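Local coordinates for protein GH26A (Muricauda sp. MAR_2010_75, PDB 6Q75) that probably hydrolyses glycosidic bonds in polysaccharides, perhaps mannan-type ones, as a glycoside hydrolase of family 26, at residues Met108-Gln113 against Val181-Gly186; Lys196-Leu201 against Leu214-Asn219; Phe79-Lys84 against His116-Ser121. All blocks are in the same frame, centred on the assembly; numbering follows the deposited sequence.

Interaction 1: residues Met108-Gln113 against Val181-Gly186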
loop_
_atom_site.group_PDB
_atom_site.type_symbol
_atom_site.label_atom_id
_atom_site.label_comp_id
_atom_site.label_asym_id
_atom_site.label_seq_id
_atom_site.Cartn_x
_atom_site.Cartn_y
_atom_site.Cartn_z
ATOM N N MET A 108 -2.472 3.230 3.230
ATOM C CA MET A 108 -1.517 4.035 2.482
ATOM C C MET A 108 -1.595 5.483 2.974
ATOM O O MET A 108 -2.330 5.803 3.920
ATOM C CB MET A 108 -1.790 3.950 0.974
ATOM C CG MET A 108 -3.152 4.529 0.597
ATOM S SD MET A 108 -3.616 4.187 -1.114
ATOM C CE MET A 108 -2.234 4.928 -1.996
ATOM N N TRP A 109 -0.864 6.368 2.297
ATOM C CA TRP A 109 -0.698 7.721 2.823
ATOM C C TRP A 109 -0.293 8.696 1.730
ATOM O O TRP A 109 0.887 9.051 1.616
ATOM C CB TRP A 109 0.334 7.716 3.951
ATOM C CG TRP A 109 0.518 9.047 4.676
ATOM C CD1 TRP A 109 -0.416 10.038 4.847
ATOM C CD2 TRP A 109 1.732 9.534 5.266
ATOM N NE1 TRP A 109 0.141 11.098 5.565
ATOM C CE2 TRP A 109 1.460 10.815 5.805
ATOM C CE3 TRP A 109 3.019 8.998 5.407
ATOM C CZ2 TRP A 109 2.439 11.580 6.493
ATOM C CZ3 TRP A 109 3.990 9.764 6.069
ATOM C CH2 TRP A 109 3.689 11.040 6.592
ATOM N N HIS A 110 -1.237 9.123 0.896
ATOM C CA HIS A 110 -0.974 10.334 0.126
ATOM C C HIS A 110 -0.741 11.485 1.105
ATOM O O HIS A 110 -1.449 11.631 2.109
ATOM C CB HIS A 110 -2.128 10.689 -0.792
ATOM C CG HIS A 110 -2.271 9.782 -1.974
ATOM N ND1 HIS A 110 -3.248 8.813 -2.049
ATOM C CD2 HIS A 110 -1.580 9.718 -3.139
ATOM C CE1 HIS A 110 -3.159 8.193 -3.216
ATOM N NE2 HIS A 110 -2.161 8.729 -3.901
ATOM N N VAL A 111 0.265 12.293 0.806
ATOM C CA VAL A 111 0.659 13.391 1.675
ATOM C C VAL A 111 1.306 14.479 0.825
ATOM O O VAL A 111 1.975 14.197 -0.176
ATOM C CB VAL A 111 1.586 12.850 2.781
ATOM C CG1 VAL A 111 2.892 12.323 2.184
ATOM C CG2 VAL A 111 1.826 13.932 3.853
ATOM N N GLY A 112 1.101 15.736 1.221
ATOM C CA GLY A 112 1.774 16.844 0.574
ATOM C C GLY A 112 3.221 16.949 1.043
ATOM O O GLY A 112 3.748 16.085 1.744
ATOM N N GLN A 113 3.865 18.042 0.653
ATOM C CA GLN A 113 5.287 18.228 0.911
ATOM C C GLN A 113 5.524 18.745 2.314
ATOM O O GLN A 113 4.641 19.369 2.903
ATOM C CB GLN A 113 5.871 19.228 -0.079
ATOM C CG GLN A 113 5.728 18.730 -1.508
ATOM C CD GLN A 113 6.271 19.704 -2.494
ATOM O OE1 GLN A 113 7.287 20.360 -2.241
ATOM N NE2 GLN A 113 5.582 19.847 -3.616
ATOM N N VAL A 181 7.018 9.667 -12.045
ATOM C CA VAL A 181 7.430 11.065 -12.026
ATOM C C VAL A 181 6.363 11.994 -11.451
ATOM O O VAL A 181 6.623 13.196 -11.297
ATOM C CB VAL A 181 7.828 11.565 -13.434
ATOM C CG1 VAL A 181 8.974 10.715 -13.988
ATOM C CG2 VAL A 181 6.607 11.530 -14.406
ATOM N N TRP A 182 5.203 11.477 -11.057
ATOM C CA TRP A 182 4.084 12.369 -10.773
ATOM C C TRP A 182 4.006 12.855 -9.328
ATOM O O TRP A 182 3.591 13.998 -9.103
ATOM C CB TRP A 182 2.762 11.695 -11.145
ATOM C CG TRP A 182 2.636 10.229 -10.824
ATOM C CD1 TRP A 182 2.080 9.682 -9.696
ATOM C CD2 TRP A 182 3.035 9.127 -11.654
ATOM N NE1 TRP A 182 2.100 8.300 -9.783
ATOM C CE2 TRP A 182 2.689 7.939 -10.968
ATOM C CE3 TRP A 182 3.668 9.030 -12.897
ATOM C CZ2 TRP A 182 2.953 6.664 -11.489
ATOM C CZ3 TRP A 182 3.914 7.761 -13.433
ATOM C CH2 TRP A 182 3.566 6.594 -12.720
ATOM N N PHE A 183 4.389 12.041 -8.353
ATOM C CA PHE A 183 4.347 12.482 -6.958
ATOM C C PHE A 183 5.629 13.215 -6.585
ATOM O O PHE A 183 6.689 12.987 -7.167
ATOM C CB PHE A 183 4.159 11.275 -6.029
ATOM C CG PHE A 183 2.798 10.623 -6.118
ATOM C CD1 PHE A 183 1.638 11.381 -6.075
ATOM C CD2 PHE A 183 2.684 9.240 -6.236
ATOM C CE1 PHE A 183 0.389 10.770 -6.133
ATOM C CE2 PHE A 183 1.448 8.633 -6.323
ATOM C CZ PHE A 183 0.298 9.388 -6.259
ATOM N N TRP A 184 5.543 14.077 -5.553
ATOM C CA TRP A 184 6.733 14.835 -5.182
ATOM C C TRP A 184 7.862 13.930 -4.702
ATOM O O TRP A 184 9.034 14.295 -4.816
ATOM C CB TRP A 184 6.404 15.892 -4.115
ATOM C CG TRP A 184 5.943 15.378 -2.777
ATOM C CD1 TRP A 184 4.659 15.299 -2.331
ATOM C CD2 TRP A 184 6.776 14.957 -1.682
ATOM N NE1 TRP A 184 4.635 14.816 -1.033
ATOM C CE2 TRP A 184 5.923 14.607 -0.616
ATOM C CE3 TRP A 184 8.157 14.821 -1.516
ATOM C CZ2 TRP A 184 6.407 14.114 0.610
ATOM C CZ3 TRP A 184 8.637 14.342 -0.294
ATOM C CH2 TRP A 184 7.758 13.991 0.748
ATOM N N TRP A 185 7.543 12.767 -4.154
ATOM C CA TRP A 185 8.566 11.825 -3.719
ATOM C C TRP A 185 9.022 10.892 -4.843
ATOM O O TRP A 185 9.815 9.972 -4.594
ATOM C CB TRP A 185 8.046 11.005 -2.534
ATOM C CG TRP A 185 6.835 10.176 -2.865
ATOM C CD1 TRP A 185 6.821 8.927 -3.437
ATOM C CD2 TRP A 185 5.477 10.509 -2.595
ATOM N NE1 TRP A 185 5.524 8.481 -3.576
ATOM C CE2 TRP A 185 4.679 9.428 -3.065
ATOM C CE3 TRP A 185 4.846 11.633 -2.048
ATOM C CZ2 TRP A 185 3.299 9.435 -2.974
ATOM C CZ3 TRP A 185 3.472 11.646 -1.953
ATOM C CH2 TRP A 185 2.703 10.548 -2.428
ATOM N N GLY A 186 8.531 11.104 -6.063
ATOM C CA GLY A 186 8.807 10.199 -7.160
ATOM C C GLY A 186 10.065 10.537 -7.930
ATOM O O GLY A 186 10.536 11.680 -7.940
#

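Interaction 2: residues Lys196-Leu201 against Leu214-Asn219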
loop_
_atom_site.group_PDB
_atom_site.type_symbol
_atom_site.label_atom_id
_atom_site.label_comp_id
_atom_site.label_asym_id
_atom_site.label_seq_id
_atom_site.Cartn_x
_atom_site.Cartn_y
_atom_site.Cartn_z
ATOM N N LYS A 196 16.663 6.896 0.918
ATOM C CA LYS A 196 16.970 7.570 2.175
ATOM C C LYS A 196 15.700 8.073 2.857
ATOM O O LYS A 196 15.619 8.063 4.096
ATOM C CB LYS A 196 17.956 8.716 1.925
ATOM C CG LYS A 196 18.466 9.368 3.220
ATOM C CD LYS A 196 19.374 10.557 2.954
ATOM C CE LYS A 196 20.313 10.795 4.151
ATOM N NZ LYS A 196 21.459 11.715 3.854
ATOM N N LEU A 197 14.703 8.506 2.073
ATOM C CA LEU A 197 13.399 8.822 2.644
ATOM C C LEU A 197 12.758 7.582 3.264
ATOM O O LEU A 197 12.214 7.641 4.371
ATOM C CB LEU A 197 12.475 9.427 1.576
ATOM C CG LEU A 197 11.007 9.623 1.991
ATOM C CD1 LEU A 197 10.953 10.568 3.210
ATOM C CD2 LEU A 197 10.135 10.192 0.830
ATOM N N TRP A 198 12.791 6.451 2.552
ATOM C CA TRP A 198 12.205 5.226 3.082
ATOM C C TRP A 198 12.824 4.862 4.425
ATOM O O TRP A 198 12.116 4.563 5.400
ATOM C CB TRP A 198 12.406 4.094 2.080
ATOM C CG TRP A 198 11.763 2.801 2.481
ATOM C CD1 TRP A 198 12.287 1.818 3.276
ATOM C CD2 TRP A 198 10.463 2.355 2.096
ATOM N NE1 TRP A 198 11.384 0.779 3.398
ATOM C CE2 TRP A 198 10.258 1.090 2.684
ATOM C CE3 TRP A 198 9.445 2.911 1.311
ATOM C CZ2 TRP A 198 9.081 0.366 2.504
ATOM C CZ3 TRP A 198 8.272 2.190 1.144
ATOM C CH2 TRP A 198 8.100 0.942 1.748
ATOM N N LYS A 199 14.157 4.896 4.501
ATOM C CA LYS A 199 14.826 4.502 5.737
ATOM C C LYS A 199 14.560 5.489 6.864
ATOM O O LYS A 199 14.470 5.087 8.031
ATOM C CB LYS A 199 16.325 4.366 5.493
ATOM C CG LYS A 199 16.700 3.275 4.489
ATOM C CD LYS A 199 18.163 3.418 4.146
ATOM C CE LYS A 199 18.532 2.824 2.803
ATOM N NZ LYS A 199 19.958 3.201 2.526
ATOM N N GLN A 200 14.429 6.776 6.536
ATOM C CA GLN A 200 14.124 7.777 7.559
ATOM C C GLN A 200 12.721 7.574 8.122
ATOM O O GLN A 200 12.498 7.701 9.336
ATOM C CB GLN A 200 14.277 9.189 6.982
ATOM C CG GLN A 200 14.225 10.304 8.020
ATOM C CD GLN A 200 14.551 11.661 7.402
ATOM O OE1 GLN A 200 13.662 12.490 7.166
ATOM N NE2 GLN A 200 15.812 11.869 7.101
ATOM N N LEU A 201 11.755 7.274 7.255
ATOM C CA LEU A 201 10.417 6.968 7.743
ATOM C C LEU A 201 10.441 5.691 8.573
ATOM O O LEU A 201 9.784 5.602 9.617
ATOM C CB LEU A 201 9.445 6.820 6.565
ATOM C CG LEU A 201 7.993 6.524 6.991
ATOM C CD1 LEU A 201 7.382 7.763 7.609
ATOM C CD2 LEU A 201 7.130 6.096 5.796
ATOM N N LEU A 214 3.512 -3.095 11.954
ATOM C CA LEU A 214 3.516 -2.775 10.529
ATOM C C LEU A 214 4.219 -3.856 9.718
ATOM O O LEU A 214 5.246 -4.399 10.136
ATOM C CB LEU A 214 4.192 -1.430 10.275
ATOM C CG LEU A 214 3.736 -0.282 11.187
ATOM C CD1 LEU A 214 4.510 0.993 10.893
ATOM C CD2 LEU A 214 2.247 -0.043 10.993
ATOM N N ILE A 215 3.598 -4.234 8.599
ATOM C CA ILE A 215 4.240 -5.004 7.543
ATOM C C ILE A 215 4.600 -4.012 6.452
ATOM O O ILE A 215 3.719 -3.322 5.921
ATOM C CB ILE A 215 3.303 -6.108 7.013
ATOM C CG1 ILE A 215 3.154 -7.213 8.073
ATOM C CG2 ILE A 215 3.833 -6.707 5.709
ATOM C CD1 ILE A 215 1.968 -8.117 7.821
ATOM N N TRP A 216 5.881 -3.922 6.101
ATOM C CA TRP A 216 6.327 -2.834 5.238
ATOM C C TRP A 216 6.182 -3.232 3.780
ATOM O O TRP A 216 6.918 -4.093 3.284
ATOM C CB TRP A 216 7.761 -2.423 5.556
ATOM C CG TRP A 216 7.792 -1.629 6.842
ATOM C CD1 TRP A 216 7.655 -2.108 8.116
ATOM C CD2 TRP A 216 7.852 -0.199 6.955
ATOM N NE1 TRP A 216 7.683 -1.064 9.017
ATOM C CE2 TRP A 216 7.798 0.115 8.326
ATOM C CE3 TRP A 216 7.987 0.840 6.034
ATOM C CZ2 TRP A 216 7.845 1.427 8.790
ATOM C CZ3 TRP A 216 8.039 2.139 6.495
ATOM C CH2 TRP A 216 7.988 2.419 7.873
ATOM N N VAL A 217 5.260 -2.571 3.085
ATOM C CA VAL A 217 4.965 -2.904 1.694
ATOM C C VAL A 217 5.570 -1.804 0.843
ATOM O O VAL A 217 5.116 -0.652 0.889
ATOM C CB VAL A 217 3.465 -3.035 1.420
ATOM C CG1 VAL A 217 3.245 -3.471 -0.073
ATOM C CG2 VAL A 217 2.821 -4.043 2.388
ATOM N N TRP A 218 6.579 -2.171 0.050
ATOM C CA TRP A 218 7.209 -1.269 -0.905
ATOM C C TRP A 218 6.414 -1.388 -2.197
ATOM O O TRP A 218 6.459 -2.429 -2.843
ATOM C CB TRP A 218 8.671 -1.673 -1.092
ATOM C CG TRP A 218 9.483 -0.846 -2.072
ATOM C CD1 TRP A 218 10.217 0.293 -1.802
ATOM C CD2 TRP A 218 9.703 -1.145 -3.448
ATOM N NE1 TRP A 218 10.864 0.720 -2.940
ATOM C CE2 TRP A 218 10.559 -0.142 -3.966
ATOM C CE3 TRP A 218 9.248 -2.161 -4.306
ATOM C CZ2 TRP A 218 10.963 -0.124 -5.296
ATOM C CZ3 TRP A 218 9.656 -2.134 -5.634
ATOM C CH2 TRP A 218 10.505 -1.134 -6.111
ATOM N N ASN A 219 5.657 -0.334 -2.548
ATOM C CA ASN A 219 4.603 -0.406 -3.570
ATOM C C ASN A 219 4.989 0.543 -4.707
ATOM O O ASN A 219 4.808 1.759 -4.590
ATOM C CB ASN A 219 3.249 -0.016 -2.954
ATOM C CG ASN A 219 2.032 -0.395 -3.822
ATOM O OD1 ASN A 219 0.930 -0.544 -3.293
ATOM N ND2 ASN A 219 2.224 -0.542 -5.142
#

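Interaction 3: residues Phe79-Lys84 against His116-Ser121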
loop_
_atom_site.group_PDB
_atom_site.type_symbol
_atom_site.label_atom_id
_atom_site.label_comp_id
_atom_site.label_asym_id
_atom_site.label_seq_id
_atom_site.Cartn_x
_atom_site.Cartn_y
_atom_site.Cartn_z
ATOM N N PHE A 79 -4.570 7.581 4.464
ATOM C CA PHE A 79 -4.502 8.640 5.460
ATOM C C PHE A 79 -4.556 10.044 4.852
ATOM O O PHE A 79 -4.503 11.034 5.595
ATOM C CB PHE A 79 -3.230 8.486 6.293
ATOM C CG PHE A 79 -3.373 7.535 7.454
ATOM C CD1 PHE A 79 -3.985 7.944 8.640
ATOM C CD2 PHE A 79 -2.866 6.248 7.382
ATOM C CE1 PHE A 79 -4.123 7.082 9.715
ATOM C CE2 PHE A 79 -2.978 5.367 8.473
ATOM C CZ PHE A 79 -3.607 5.792 9.644
ATOM N N TYR A 80 -4.675 10.146 3.530
ATOM C CA TYR A 80 -4.686 11.427 2.831
ATOM C C TYR A 80 -5.539 12.481 3.535
ATOM O O TYR A 80 -6.765 12.357 3.627
ATOM C CB TYR A 80 -5.196 11.215 1.403
ATOM C CG TYR A 80 -5.099 12.414 0.488
ATOM C CD1 TYR A 80 -4.283 13.511 0.792
ATOM C CD2 TYR A 80 -5.795 12.435 -0.714
ATOM C CE1 TYR A 80 -4.208 14.610 -0.087
ATOM C CE2 TYR A 80 -5.724 13.514 -1.573
ATOM C CZ TYR A 80 -4.929 14.592 -1.268
ATOM O OH TYR A 80 -4.876 15.664 -2.156
ATOM N N TRP A 81 -4.893 13.528 4.034
ATOM C CA TRP A 81 -5.604 14.632 4.666
ATOM C C TRP A 81 -5.906 15.647 3.569
ATOM O O TRP A 81 -5.168 16.604 3.337
ATOM C CB TRP A 81 -4.757 15.222 5.786
ATOM C CG TRP A 81 -5.402 16.233 6.607
ATOM C CD1 TRP A 81 -6.493 17.012 6.302
ATOM C CD2 TRP A 81 -4.966 16.638 7.898
ATOM N NE1 TRP A 81 -6.760 17.875 7.351
ATOM C CE2 TRP A 81 -5.832 17.663 8.336
ATOM C CE3 TRP A 81 -3.924 16.229 8.731
ATOM C CZ2 TRP A 81 -5.681 18.288 9.581
ATOM C CZ3 TRP A 81 -3.772 16.858 9.972
ATOM C CH2 TRP A 81 -4.654 17.867 10.377
ATOM N N ASN A 82 -7.003 15.405 2.853
ATOM C CA ASN A 82 -7.371 16.278 1.747
ATOM C C ASN A 82 -8.508 17.225 2.083
ATOM O O ASN A 82 -8.763 18.143 1.303
ATOM C CB ASN A 82 -7.774 15.444 0.517
ATOM C CG ASN A 82 -8.981 14.573 0.787
ATOM O OD1 ASN A 82 -9.014 13.808 1.755
ATOM N ND2 ASN A 82 -9.967 14.655 -0.085
ATOM N N GLY A 83 -9.199 17.018 3.203
ATOM C CA GLY A 83 -10.296 17.859 3.617
ATOM C C GLY A 83 -9.959 18.646 4.868
ATOM O O GLY A 83 -8.809 18.699 5.313
ATOM N N LYS A 84 -10.992 19.278 5.433
ATOM C CA LYS A 84 -10.766 20.151 6.584
ATOM C C LYS A 84 -10.133 19.387 7.741
ATOM O O LYS A 84 -9.134 19.831 8.319
ATOM C CB LYS A 84 -12.078 20.804 7.023
ATOM C CG LYS A 84 -11.955 21.628 8.311
ATOM C CD LYS A 84 -13.299 22.200 8.763
ATOM N N HIS A 116 4.449 22.290 3.153
ATOM C CA HIS A 116 3.035 22.628 3.113
ATOM C C HIS A 116 2.321 22.127 4.365
ATOM O O HIS A 116 2.834 21.284 5.110
ATOM C CB HIS A 116 2.388 22.037 1.846
ATOM C CG HIS A 116 2.899 22.651 0.580
ATOM N ND1 HIS A 116 3.096 21.928 -0.576
ATOM C CD2 HIS A 116 3.282 23.922 0.297
ATOM C CE1 HIS A 116 3.551 22.727 -1.525
ATOM N NE2 HIS A 116 3.680 23.944 -1.021
ATOM N N ASP A 117 1.117 22.657 4.588
ATOM C CA ASP A 117 0.262 22.203 5.674
ATOM C C ASP A 117 -1.014 21.585 5.113
ATOM O O ASP A 117 -1.446 21.956 4.018
ATOM C CB ASP A 117 -0.109 23.358 6.607
ATOM C CG ASP A 117 1.085 23.922 7.329
ATOM O OD1 ASP A 117 1.923 23.122 7.800
ATOM O OD2 ASP A 117 1.172 25.166 7.442
ATOM N N PRO A 118 -1.644 20.659 5.833
ATOM C CA PRO A 118 -2.912 20.108 5.368
ATOM C C PRO A 118 -4.006 21.154 5.449
ATOM O O PRO A 118 -3.899 22.111 6.231
ATOM C CB PRO A 118 -3.184 18.943 6.335
ATOM C CG PRO A 118 -1.971 18.809 7.180
ATOM C CD PRO A 118 -1.267 20.116 7.147
ATOM N N PRO A 119 -5.081 21.010 4.663
ATOM C CA PRO A 119 -5.261 19.929 3.679
ATOM C C PRO A 119 -4.345 20.086 2.466
ATOM O O PRO A 119 -4.156 21.196 1.949
ATOM C CB PRO A 119 -6.726 20.055 3.276
ATOM C CG PRO A 119 -7.097 21.465 3.598
ATOM C CD PRO A 119 -6.275 21.863 4.781
ATOM N N PHE A 120 -3.788 18.966 2.016
ATOM C CA PHE A 120 -2.749 18.970 1.000
ATOM C C PHE A 120 -3.379 18.960 -0.384
ATOM O O PHE A 120 -4.083 18.011 -0.734
ATOM C CB PHE A 120 -1.849 17.747 1.178
ATOM C CG PHE A 120 -1.090 17.741 2.484
ATOM C CD1 PHE A 120 -0.165 18.736 2.760
ATOM C CD2 PHE A 120 -1.278 16.719 3.399
ATOM C CE1 PHE A 120 0.544 18.732 3.949
ATOM C CE2 PHE A 120 -0.566 16.701 4.605
ATOM C CZ PHE A 120 0.349 17.714 4.871
ATOM N N SER A 121 -3.108 20.003 -1.178
ATOM C CA SER A 121 -3.627 20.061 -2.539
ATOM C C SER A 121 -3.110 18.891 -3.380
ATOM O O SER A 121 -1.924 18.548 -3.349
ATOM C CB SER A 121 -3.239 21.385 -3.194
ATOM O OG SER A 121 -3.390 21.312 -4.608
#

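Interaction 1: residues Met108-Gln113 against Val181-Gly186
Trp184 carries the tight part of this contact, with its indole wedged between two partners. CG of Gln113 lies over one face, 3.7 Å from the centroid of the Trp184 five-membered ring and 17° off its normal, a CH-pi contact; against the opposite face lies CE3 of Trp185, from the same turn. The aliphatic part of a glutamine suits this place because it can cover a ring while its amide bonds further on, through NE2 to the carbonyl of Glu129. Trp184 has CG in the crowded position between backbone N and carbonyl carbon (chi1 64°), which turns the ring toward the other loop. NE1 then donates to Val111 O at 2.9 Å; the acceptor lies near the indole plane, but the N-H arrives from above the carbonyl plane. Around this bond CG1 of Val111 packs 4.2 Å from both Trp184 CZ2 and Trp185 CZ3, and the rim of Trp185 closes on the same carbonyl, CZ3 to Val111 O being 3.5 Å.

By contrast, across these loops His110 makes only an oblique contact with Phe183, NE2 3.5 Å from CZ and ring centroids 5.3 Å apart, and a distant one with Trp185. ND1 is bonded to Asp78, which should fix the imidazole's rotation, and a bound Tris comes within about 3 Å of the side chain. A type I beta turn, Phe183 to Gly186, is closed by Gly186 N bonding Phe183 O. The bound molecule is consistent with a pocket at the C-terminal end of the (beta/alpha)8 barrel, where family 26 active sites lie; these loops probably help to line it.

Interaction 2: residues Lys196-Leu201 against Leu214-Asn219
Trp198 reaches from its helix to the strand and slots its six-membered ring between Trp216 and Trp218, which present their edges to its opposite faces. On one side the approach of Trp216 is an offset edge-to-face pair, with six-membered centroids 5.7 Å apart and planes at 69°; its CE3 lies 3.7 Å from Trp198 CZ2. On the other, the five-membered ring of Trp218 makes an edge-to-face pair, its CD1 4.0 Å from Trp198 CZ3. An extended first torsion (chi1 -176°) drives the Trp198 ring out from the helix until CH2 stops 3.5 Å from Val217 O, in the ring plane. A broad, flat side chain suits the gap between segment axes 12.0 Å apart, reaching the strand and offering two faces, and its NE1 still finds the Tyr243 carbonyl as acceptor. A leucine here would probably open a gap between Trp216 and Trp218, take away the two faces on which their edges rest and leave the Tyr243 carbonyl without this donor. Leu201, one turn further on, brings its branched CD2 4.1 Å from Trp216 CZ3.

Helix and strand run nearly antiparallel. Helix 194-208 belongs to the beta-alpha-beta crossover joining the parallel strands 170-173 and 214-221, and packs outside the barrel wall. Trp216 also meets Trp172 on the preceding strand edge-to-face, Leu201 touches Val153 of helix 144-165, and Trp218 leans on Leu247 of strand 246-251.

Interaction 3: residues Phe79-Lys84 against His116-Ser121
Trp81 O and Phe120 N make a nearly straight backbone hydrogen bond of 3.0 Å, with an N-H...O angle of 164°. A second bond runs from the Tyr80 hydroxyl to Phe120 O at 2.9 Å, tilted 20° from the carbonyl plane, so Phe120 is gripped through both its backbone N-H and its carbonyl. Tyrosine suits this place because its ring spans the distance: CG opposite the backbone N (chi1 -172°) carries the hydroxyl across to the other loop, and CE1 passes 4.1 Å from Phe120 CB on the way. Within its own loop, at the rim of the indole, Trp81 NE1 makes a weak hydrogen bond to Lys84 O.

The carbonyl of Trp81 is presented by an inverse gamma turn centred on that residue. This turn lies in the loop after strand 74-78 of the (beta/alpha)8 barrel, while Pro118 and Pro119 belong to the loop after strand 104-108, so the contact ties two successive loops at the C-terminal end of the barrel.

Apolar and CH contacts make up the rest. Pro118 CB sits over the indole of Trp81, 3.4 Å from the centroid of its five-membered ring, a CH-pi contact between a compact, rigid proline and a wide aromatic face. A cis peptide joins the two prolines and bends the chain; beyond the bend, Pro119 CA makes a CH...O contact of 3.3 Å with Trp81 O, and Pro119 CB lies 3.2 Å from Gly83 O.

All three contacts lie in one (beta/alpha)8 barrel. Interactions 1 and 3 have centres about 12 Å apart and alternate along the chain: both draw on the same loop, the one after strand 104-108, which is paired with strand 74-78. They touch directly, through a probable hydrogen bond from Phe79 N to Met108 O (2.9 Å) and through Gly112 against Phe120. Interaction 2 comes later in sequence, in the barrel wall, its centre about 13 Å from that of interaction 1, which it meets where Trp185 packs on Leu197 and Trp109 on Leu201. Interactions 2 and 3 do not touch. Interaction 1 thus lies between surface loops and the helix-strand layer, beside the probable ligand pocket.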